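PDB 3GVE: YfkN protein from Bacillus subtilis subsp. subtilis, which belongs to the calcineurin-like phosphoesterase family and holds a manganese ion and a magnesium ion in a two-metal site. Local coordinates for residues A[16-21]-A[278-283]; A[60-65]-A[214-219]; A[93-98]-A[325-330]. All blocks are in the same frame, centred on the assembly; numbering follows the deposited sequence.

Interaction 1: residues A[16-21]-A[278-283]; sequences ATTDIH and VMPSSW. With MN (manganese (II) ion), chain C.
Asp19 and Trp283 share the hydrogen bond that ties the two segments together. Trp283 N donates to Asp19 O at 2.7 Å. The bond is nearly straight, at 165°, but the donor stands above the carbonyl plane. The same Asp19 O lies at the edge of the indole, 3.4 Å from Trp283 CD1. Two waters add bridges: one donates to Thr18 O and Pro280 O, the other to Asp19 OD2 and Ser281 O.

The apolar contact is between Thr18 and Pro280, which cross at about a right angle, with Thr18 CG2 3.7 Å from Pro280 CD. With OG1 anti to the backbone N (chi1 -163°), the hydroxyl turns to Asp19 OD2, and CG2 meets the proline and Ser281 O.

The His21 and Trp283 rings meet rim to rim, their planes at 67°.

Asp19 and His21 form the Asp-x-His metal motif of calcineurin-like phosphoesterases, in the loop after strand 9-17. Asp19 OD1 binds manganese at 2.1 Å and His21 NE2 binds it at 2.2 Å. Asp64 and His251 are the other protein ligands.

The contact lies where strands 9-17 and 275-280 run out into loops. Strand 286-297 covers Pro280 through Tyr286, and strand 244-247 packs on Ala16 through Ile246.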
loop_
_atom_site.group_PDB
_atom_site.type_symbol
_atom_site.label_atom_id
_atom_site.label_comp_id
_atom_site.label_asym_id
_atom_site.label_seq_id
_atom_site.Cartn_x
_atom_site.Cartn_y
_atom_site.Cartn_z
ATOM N N ALA A 16 -8.073 -3.940 20.488
ATOM C CA ALA A 16 -7.597 -2.782 19.720
ATOM C C ALA A 16 -7.406 -3.039 18.240
ATOM O O ALA A 16 -6.811 -4.059 17.852
ATOM C CB ALA A 16 -6.276 -2.265 20.302
ATOM N N THR A 17 -7.873 -2.085 17.425
ATOM C CA THR A 17 -7.525 -2.105 15.979
ATOM C C THR A 17 -6.614 -0.942 15.684
ATOM O O THR A 17 -6.550 0.076 16.473
ATOM C CB THR A 17 -8.797 -2.041 15.126
ATOM O OG1 THR A 17 -9.634 -0.940 15.577
ATOM C CG2 THR A 17 -9.577 -3.323 15.242
ATOM N N THR A 18 -5.837 -1.053 14.628
ATOM C CA THR A 18 -5.006 0.053 14.178
ATOM C C THR A 18 -4.791 -0.006 12.675
ATOM O O THR A 18 -4.780 -1.070 12.089
ATOM C CB THR A 18 -3.612 0.074 14.899
ATOM O OG1 THR A 18 -2.989 1.364 14.737
ATOM C CG2 THR A 18 -2.681 -1.031 14.372
ATOM N N ASP A 19 -4.584 1.156 12.076
ATOM C CA ASP A 19 -4.212 1.248 10.670
ATOM C C ASP A 19 -5.158 0.445 9.759
ATOM O O ASP A 19 -4.753 -0.190 8.808
ATOM C CB ASP A 19 -2.730 0.864 10.472
ATOM C CG ASP A 19 -1.789 1.859 11.129
ATOM O OD1 ASP A 19 -1.389 2.828 10.449
ATOM O OD2 ASP A 19 -1.464 1.668 12.323
ATOM N N ILE A 20 -6.481 0.558 9.987
ATOM C CA ILE A 20 -7.519 -0.159 9.228
ATOM C C ILE A 20 -7.561 0.388 7.802
ATOM O O ILE A 20 -7.818 -0.368 6.857
ATOM C CB ILE A 20 -8.890 -0.021 9.960
ATOM C CG1 ILE A 20 -8.907 -0.858 11.206
ATOM C CG2 ILE A 20 -10.009 -0.447 9.046
ATOM C CD1 ILE A 20 -8.818 -2.202 11.095
ATOM N N HIS A 21 -7.318 1.677 7.659
ATOM C CA HIS A 21 -7.158 2.371 6.384
ATOM C C HIS A 21 -8.390 2.161 5.488
ATOM O O HIS A 21 -8.286 1.868 4.305
ATOM C CB HIS A 21 -5.843 1.948 5.694
ATOM C CG HIS A 21 -4.634 2.663 6.220
ATOM N ND1 HIS A 21 -4.427 4.005 6.019
ATOM C CD2 HIS A 21 -3.585 2.226 6.956
ATOM C CE1 HIS A 21 -3.296 4.364 6.597
ATOM N NE2 HIS A 21 -2.766 3.308 7.180
ATOM N N VAL A 278 0.609 -3.452 22.440
ATOM C CA VAL A 278 0.258 -4.264 21.280
ATOM C C VAL A 278 0.296 -3.418 20.013
ATOM O O VAL A 278 -0.037 -2.245 20.030
ATOM C CB VAL A 278 -1.129 -4.961 21.443
ATOM C CG1 VAL A 278 -1.086 -5.930 22.637
ATOM C CG2 VAL A 278 -2.260 -3.937 21.591
HETATM N N MSE A 279 0.692 -4.052 18.920
HETATM C CA MSE A 279 0.669 -3.434 17.596
HETATM C C MSE A 279 0.123 -4.479 16.629
HETATM O O MSE A 279 0.839 -5.372 16.175
HETATM C CB MSE A 279 2.062 -2.975 17.144
HETATM C CG MSE A 279 2.055 -2.366 15.733
HETATM SE SE MSE A 279 3.836 -2.063 15.026
HETATM C CE MSE A 279 4.397 -0.648 16.204
ATOM N N PRO A 280 -1.160 -4.363 16.333
ATOM C CA PRO A 280 -1.831 -5.391 15.534
ATOM C C PRO A 280 -1.822 -5.132 14.029
ATOM O O PRO A 280 -2.841 -5.035 13.391
ATOM C CB PRO A 280 -3.253 -5.384 16.096
ATOM C CG PRO A 280 -3.466 -3.982 16.517
ATOM C CD PRO A 280 -2.132 -3.535 17.077
ATOM N N SER A 281 -0.631 -5.072 13.465
ATOM C CA SER A 281 -0.433 -5.077 12.015
ATOM C C SER A 281 -1.141 -3.876 11.362
ATOM O O SER A 281 -1.051 -2.762 11.847
ATOM C CB SER A 281 -0.909 -6.431 11.435
ATOM O OG SER A 281 -0.516 -6.558 10.076
ATOM N N SER A 282 -1.799 -4.115 10.240
ATOM C CA SER A 282 -2.542 -3.079 9.535
ATOM C C SER A 282 -3.729 -3.734 8.826
ATOM O O SER A 282 -3.786 -4.939 8.692
ATOM C CB SER A 282 -1.645 -2.329 8.550
ATOM O OG SER A 282 -1.190 -3.195 7.537
ATOM N N TRP A 283 -4.689 -2.912 8.432
ATOM C CA TRP A 283 -5.839 -3.309 7.610
ATOM C C TRP A 283 -6.765 -4.340 8.262
ATOM O O TRP A 283 -7.532 -4.999 7.586
ATOM C CB TRP A 283 -5.369 -3.817 6.229
ATOM C CG TRP A 283 -4.711 -2.792 5.364
ATOM C CD1 TRP A 283 -4.214 -1.599 5.727
ATOM C CD2 TRP A 283 -4.487 -2.916 3.956
ATOM N NE1 TRP A 283 -3.687 -0.947 4.624
ATOM C CE2 TRP A 283 -3.845 -1.745 3.525
ATOM C CE3 TRP A 283 -4.769 -3.913 3.024
ATOM C CZ2 TRP A 283 -3.484 -1.530 2.188
ATOM C CZ3 TRP A 283 -4.414 -3.702 1.703
ATOM C CH2 TRP A 283 -3.782 -2.519 1.301
HETATM MN MN MN C . -0.948 3.533 8.463
HETATM O O HOH W 1 -4.677 -3.781 11.680
HETATM O O HOH W 2 0.461 -0.468 12.578
HETATM O O HOH W 3 0.983 4.354 9.133
HETATM O O HOH W 4 -0.119 4.484 6.605
#

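Interaction 2: residues A[60-65]-A[214-219]; sequences VDNGDL and LAHTGI. With MG (magnesium ion), chain D; MN (manganese (II) ion), chain C.
His216 reaches Asn62 and Asp64 along the whole length of its side chain. CG is anti to the backbone N (chi1 -169°), which carries the ring toward the 60-65 segment. His216 CB comes first, 3.5 Å from Asn62 O. His216 ND1 then donates to Asn62 O at 2.8 Å, and the acceptor lies in the ring plane. His216 CE1 passes beside the carboxylate, 3.4 Å from Asp64 CG. At the tip, His216 NE2 binds magnesium at 2.3 Å.

Asp64 OD2 bridges the metals, at 2.4 Å from magnesium and 2.3 Å from manganese. A water also joins the two ions. Asp64 OD1 is turned to His109. Asn108 and His249 complete the protein ligands of magnesium.

Asn62 ND2 donates to Ala215 O at 3.0 Å, from above the carbonyl plane. Val60 CG2 packs on Leu214 CD2 at 3.6 Å. The Asp61 side chain closes an Asx turn onto Gly63 N.

Such a bridging carboxylate is characteristic of the two-metal site of this family. The ND1 bond, together with the metal bond, holds the ring's rotation, consistent with NE2 being aimed at magnesium. Asn62 O is thus a second-shell group, and it would probably strengthen NE2 as a ligand by polarising the ring.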
loop_
_atom_site.group_PDB
_atom_site.type_symbol
_atom_site.label_atom_id
_atom_site.label_comp_id
_atom_site.label_asym_id
_atom_site.label_seq_id
_atom_site.Cartn_x
_atom_site.Cartn_y
_atom_site.Cartn_z
ATOM N N VAL A 60 -11.050 -0.319 21.353
ATOM C CA VAL A 60 -10.464 0.962 20.931
ATOM C C VAL A 60 -9.836 0.867 19.554
ATOM O O VAL A 60 -9.373 -0.176 19.140
ATOM C CB VAL A 60 -9.399 1.461 21.953
ATOM C CG1 VAL A 60 -10.039 1.598 23.346
ATOM C CG2 VAL A 60 -8.199 0.528 22.014
ATOM N N ASP A 61 -9.841 1.987 18.857
ATOM C CA ASP A 61 -9.131 2.093 17.581
ATOM C C ASP A 61 -7.973 3.065 17.700
ATOM O O ASP A 61 -8.084 4.074 18.376
ATOM C CB ASP A 61 -10.049 2.567 16.464
ATOM C CG ASP A 61 -9.349 2.560 15.125
ATOM O OD1 ASP A 61 -9.079 1.474 14.585
ATOM O OD2 ASP A 61 -9.020 3.639 14.648
ATOM N N ASN A 62 -6.883 2.752 17.012
ATOM C CA ASN A 62 -5.660 3.541 17.116
ATOM C C ASN A 62 -5.325 4.491 15.963
ATOM O O ASN A 62 -4.210 4.983 15.893
ATOM C CB ASN A 62 -4.475 2.604 17.376
ATOM C CG ASN A 62 -3.361 3.275 18.179
ATOM O OD1 ASN A 62 -3.623 4.015 19.118
ATOM N ND2 ASN A 62 -2.104 2.987 17.808
ATOM N N GLY A 63 -6.296 4.761 15.088
ATOM C CA GLY A 63 -6.104 5.736 14.023
ATOM C C GLY A 63 -5.605 5.161 12.703
ATOM O O GLY A 63 -5.427 3.964 12.566
ATOM N N ASP A 64 -5.380 6.044 11.732
ATOM C CA ASP A 64 -5.214 5.676 10.305
ATOM C C ASP A 64 -6.404 4.788 9.890
ATOM O O ASP A 64 -6.255 3.679 9.391
ATOM C CB ASP A 64 -3.854 5.007 10.022
ATOM C CG ASP A 64 -2.777 6.004 9.658
ATOM O OD1 ASP A 64 -3.010 7.213 9.858
ATOM O OD2 ASP A 64 -1.702 5.548 9.205
ATOM N N LEU A 65 -7.593 5.326 10.131
ATOM C CA LEU A 65 -8.868 4.622 10.005
ATOM C C LEU A 65 -9.700 5.026 8.777
ATOM O O LEU A 65 -10.242 4.175 8.101
ATOM C CB LEU A 65 -9.690 4.858 11.276
ATOM C CG LEU A 65 -11.149 4.400 11.231
ATOM C CD1 LEU A 65 -11.223 2.896 11.174
ATOM C CD2 LEU A 65 -11.916 4.944 12.466
ATOM N N LEU A 214 -3.700 5.578 23.326
ATOM C CA LEU A 214 -3.883 5.282 21.923
ATOM C C LEU A 214 -2.757 6.026 21.193
ATOM O O LEU A 214 -2.891 7.153 20.766
ATOM C CB LEU A 214 -5.284 5.705 21.489
ATOM C CG LEU A 214 -6.407 5.157 22.397
ATOM C CD1 LEU A 214 -7.769 5.632 21.943
ATOM C CD2 LEU A 214 -6.394 3.644 22.518
ATOM N N ALA A 215 -1.615 5.353 21.125
ATOM C CA ALA A 215 -0.399 5.959 20.631
ATOM C C ALA A 215 -0.208 5.620 19.166
ATOM O O ALA A 215 0.263 4.555 18.830
ATOM C CB ALA A 215 0.785 5.474 21.462
ATOM N N HIS A 216 -0.593 6.551 18.298
ATOM C CA HIS A 216 -0.434 6.316 16.859
ATOM C C HIS A 216 1.003 6.629 16.486
ATOM O O HIS A 216 1.329 7.686 15.978
ATOM C CB HIS A 216 -1.409 7.077 15.945
ATOM C CG HIS A 216 -1.347 6.580 14.530
ATOM N ND1 HIS A 216 -2.104 5.516 14.098
ATOM C CD2 HIS A 216 -0.520 6.888 13.503
ATOM C CE1 HIS A 216 -1.782 5.220 12.853
ATOM N NE2 HIS A 216 -0.828 6.044 12.464
ATOM N N THR A 217 1.844 5.650 16.773
ATOM C CA THR A 217 3.289 5.791 16.687
ATOM C C THR A 217 3.863 4.409 16.967
ATOM O O THR A 217 3.286 3.644 17.696
ATOM C CB THR A 217 3.796 6.868 17.688
ATOM O OG1 THR A 217 5.195 7.098 17.508
ATOM C CG2 THR A 217 3.515 6.484 19.146
ATOM N N GLY A 218 4.996 4.106 16.353
ATOM C CA GLY A 218 5.590 2.791 16.435
ATOM C C GLY A 218 6.688 2.689 17.467
ATOM O O GLY A 218 6.844 3.529 18.333
ATOM N N ILE A 219 7.465 1.625 17.319
ATOM C CA ILE A 219 8.412 1.145 18.312
ATOM C C ILE A 219 9.806 1.130 17.719
ATOM O O ILE A 219 9.996 0.639 16.623
ATOM C CB ILE A 219 8.052 -0.314 18.754
ATOM C CG1 ILE A 219 6.676 -0.361 19.431
ATOM C CG2 ILE A 219 9.152 -0.904 19.630
ATOM C CD1 ILE A 219 6.036 -1.751 19.480
HETATM MG MG MG D . 0.254 6.293 10.423
HETATM MN MN MN C . -0.948 3.533 8.463
HETATM O O HOH W 3 0.983 4.354 9.133
HETATM O O HOH W 4 -0.119 4.484 6.605
#

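Interaction 3: residues A[93-98]-A[325-330]; sequences ISVMNA and TNTIQQ
Thr327 CG2 stands over one face of the Ser94-Val95 peptide, the flat group of this contact. The methyl of Thr327 CG2 is 3.7 Å from Ser94 C, almost straight above the peptide plane. Thr327 CG2 is also 3.6 Å from Ser94 O, and Thr327 CG2 to Val95 N is 3.8 Å. No ring and no side-chain amide takes part. The motif is a pair of antiparallel helices packed through small and branched side chains. The axes of the segments 93-98 and 325-330 approach to 9.1 Å, with their directions at 167°.

Thr327 is the central residue. Thr327 CA and Val95 CA, 5.9 Å apart, are the nearest such pair across the contact. The Thr327 methyl is anti to the backbone N, which leans it onto the backbone of the other helix. Ser94 O accepts from Ala98 N in its own helix, and the methyl lies over that peptide.

Val95 makes the apolar half of the contact, with Ile328. Its CG1 is anti to the backbone N (chi1 174°), and CG2 is the branch that faces Ile328. Val95 CG2 lies 3.8 Å from Ile328 CD1 and equally close to Ile328 CB. The two side chains cross at a slant. Both are buried, whereas Ser94, Ala98 and Thr327 are partly exposed.

This is plain packing of the C-terminal helix 322-340 on helix 91-98. Val324 and Thr323 extend the same contact, on Val95 and Ala98. Leu40 of helix 40-53 also packs on Val95.

The hydroxyl of Thr327 is bonded within its own helix, to Thr323 O. Across the contact Ala98 meets Thr327 alone, and Ala98 CB approaches Thr327 OG1 to 3.6 Å.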
loop_
_atom_site.group_PDB
_atom_site.type_symbol
_atom_site.label_atom_id
_atom_site.label_comp_id
_atom_site.label_asym_id
_atom_site.label_seq_id
_atom_site.Cartn_x
_atom_site.Cartn_y
_atom_site.Cartn_z
ATOM N N ILE A 93 -17.299 5.654 10.442
ATOM C CA ILE A 93 -17.726 5.902 11.811
ATOM C C ILE A 93 -19.033 5.161 12.151
ATOM O O ILE A 93 -19.174 4.654 13.244
ATOM C CB ILE A 93 -17.823 7.420 12.107
ATOM C CG1 ILE A 93 -16.438 8.089 11.941
ATOM C CG2 ILE A 93 -18.408 7.681 13.516
ATOM C CD1 ILE A 93 -15.334 7.530 12.882
ATOM N N SER A 94 -19.969 5.076 11.208
ATOM C CA SER A 94 -21.184 4.232 11.444
ATOM C C SER A 94 -20.844 2.810 11.768
ATOM O O SER A 94 -21.504 2.210 12.619
ATOM C CB SER A 94 -22.114 4.261 10.254
ATOM O OG SER A 94 -22.491 5.584 9.915
ATOM N N VAL A 95 -19.834 2.253 11.102
ATOM C CA VAL A 95 -19.403 0.881 11.434
ATOM C C VAL A 95 -18.849 0.788 12.862
ATOM O O VAL A 95 -19.152 -0.102 13.638
ATOM C CB VAL A 95 -18.342 0.352 10.424
ATOM C CG1 VAL A 95 -17.804 -0.970 10.835
ATOM C CG2 VAL A 95 -19.001 0.223 9.014
HETATM N N MSE A 96 -18.005 1.755 13.214
HETATM C CA MSE A 96 -17.393 1.812 14.552
HETATM C C MSE A 96 -18.454 1.961 15.667
HETATM O O MSE A 96 -18.348 1.391 16.722
HETATM C CB MSE A 96 -16.362 2.957 14.659
HETATM C CG MSE A 96 -15.335 3.030 13.514
HETATM SE SE MSE A 96 -14.424 1.363 13.053
HETATM C CE MSE A 96 -12.913 1.476 14.306
ATOM N N ASN A 97 -19.505 2.711 15.362
ATOM C CA ASN A 97 -20.622 2.957 16.251
ATOM C C ASN A 97 -21.372 1.621 16.437
ATOM O O ASN A 97 -21.738 1.219 17.527
ATOM C CB ASN A 97 -21.572 4.022 15.703
ATOM C CG ASN A 97 -21.031 5.454 15.898
ATOM O OD1 ASN A 97 -20.073 5.683 16.645
ATOM N ND2 ASN A 97 -21.678 6.389 15.254
ATOM N N ALA A 98 -21.578 0.930 15.321
ATOM C CA ALA A 98 -22.308 -0.339 15.330
ATOM C C ALA A 98 -21.557 -1.416 16.108
ATOM O O ALA A 98 -22.166 -2.253 16.733
ATOM C CB ALA A 98 -22.610 -0.802 13.910
ATOM N N THR A 325 -20.994 -5.873 7.701
ATOM C CA THR A 325 -21.538 -5.949 6.359
ATOM C C THR A 325 -22.837 -5.175 6.230
ATOM O O THR A 325 -22.993 -4.406 5.310
ATOM C CB THR A 325 -21.741 -7.410 5.900
ATOM O OG1 THR A 325 -20.494 -8.091 5.970
ATOM C CG2 THR A 325 -22.237 -7.467 4.476
ATOM N N ASN A 326 -23.756 -5.385 7.165
ATOM C CA ASN A 326 -25.047 -4.719 7.100
ATOM C C ASN A 326 -24.907 -3.197 7.182
ATOM O O ASN A 326 -25.587 -2.459 6.506
ATOM C CB ASN A 326 -25.977 -5.213 8.218
ATOM C CG ASN A 326 -26.525 -6.611 7.963
ATOM O OD1 ASN A 326 -26.380 -7.150 6.884
ATOM N ND2 ASN A 326 -27.136 -7.194 8.971
ATOM N N THR A 327 -24.001 -2.741 8.029
ATOM C CA THR A 327 -23.835 -1.323 8.252
ATOM C C THR A 327 -23.213 -0.619 7.046
ATOM O O THR A 327 -23.655 0.424 6.649
ATOM C CB THR A 327 -23.003 -1.077 9.526
ATOM O OG1 THR A 327 -23.649 -1.723 10.623
ATOM C CG2 THR A 327 -22.914 0.400 9.836
ATOM N N ILE A 328 -22.196 -1.230 6.463
ATOM C CA ILE A 328 -21.439 -0.598 5.385
ATOM C C ILE A 328 -21.914 -0.931 3.964
ATOM O O ILE A 328 -21.479 -0.324 3.039
ATOM C CB ILE A 328 -19.926 -0.958 5.506
ATOM C CG1 ILE A 328 -19.058 0.083 4.793
ATOM C CG2 ILE A 328 -19.668 -2.375 4.976
ATOM C CD1 ILE A 328 -19.097 1.470 5.439
ATOM N N GLN A 329 -22.799 -1.905 3.817
ATOM C CA GLN A 329 -23.170 -2.427 2.498
ATOM C C GLN A 329 -23.502 -1.367 1.448
ATOM O O GLN A 329 -22.969 -1.402 0.358
ATOM C CB GLN A 329 -24.345 -3.399 2.614
ATOM C CG GLN A 329 -24.777 -3.949 1.288
ATOM C CD GLN A 329 -25.529 -5.225 1.458
ATOM O OE1 GLN A 329 -24.980 -6.222 1.851
ATOM N NE2 GLN A 329 -26.814 -5.183 1.181
ATOM N N GLN A 330 -24.385 -0.438 1.786
ATOM C CA GLN A 330 -24.807 0.573 0.806
ATOM C C GLN A 330 -23.617 1.425 0.367
ATOM O O GLN A 330 -23.439 1.696 -0.789
ATOM C CB GLN A 330 -25.934 1.464 1.333
ATOM C CG GLN A 330 -26.577 2.319 0.228
ATOM C CD GLN A 330 -26.994 1.475 -0.978
ATOM O OE1 GLN A 330 -27.814 0.579 -0.850
ATOM N NE2 GLN A 330 -26.390 1.733 -2.138
#

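In the fold
Interactions 1 and 2 are buried in the core, with centres about 7 Å apart. Interaction 3 is partly buried, and its centre lies about 18 Å from the centre of the chain. The first two join the same two sheets through different strands: 9-17 and 57-61 are neighbours in one sheet, and 210-215 and 275-280 belong to the other. Both supply manganese ligands and share two waters. They combine metal binding and hydrogen bonds with a little apolar packing. Thr17 OG1 and Asp61 OD1, 2.7 Å apart, connect them directly. Interaction 3 is helix on helix and relies on methyl groups. Met96 links it to the core, since its CE touches Asp61 and Leu65 of interaction 2.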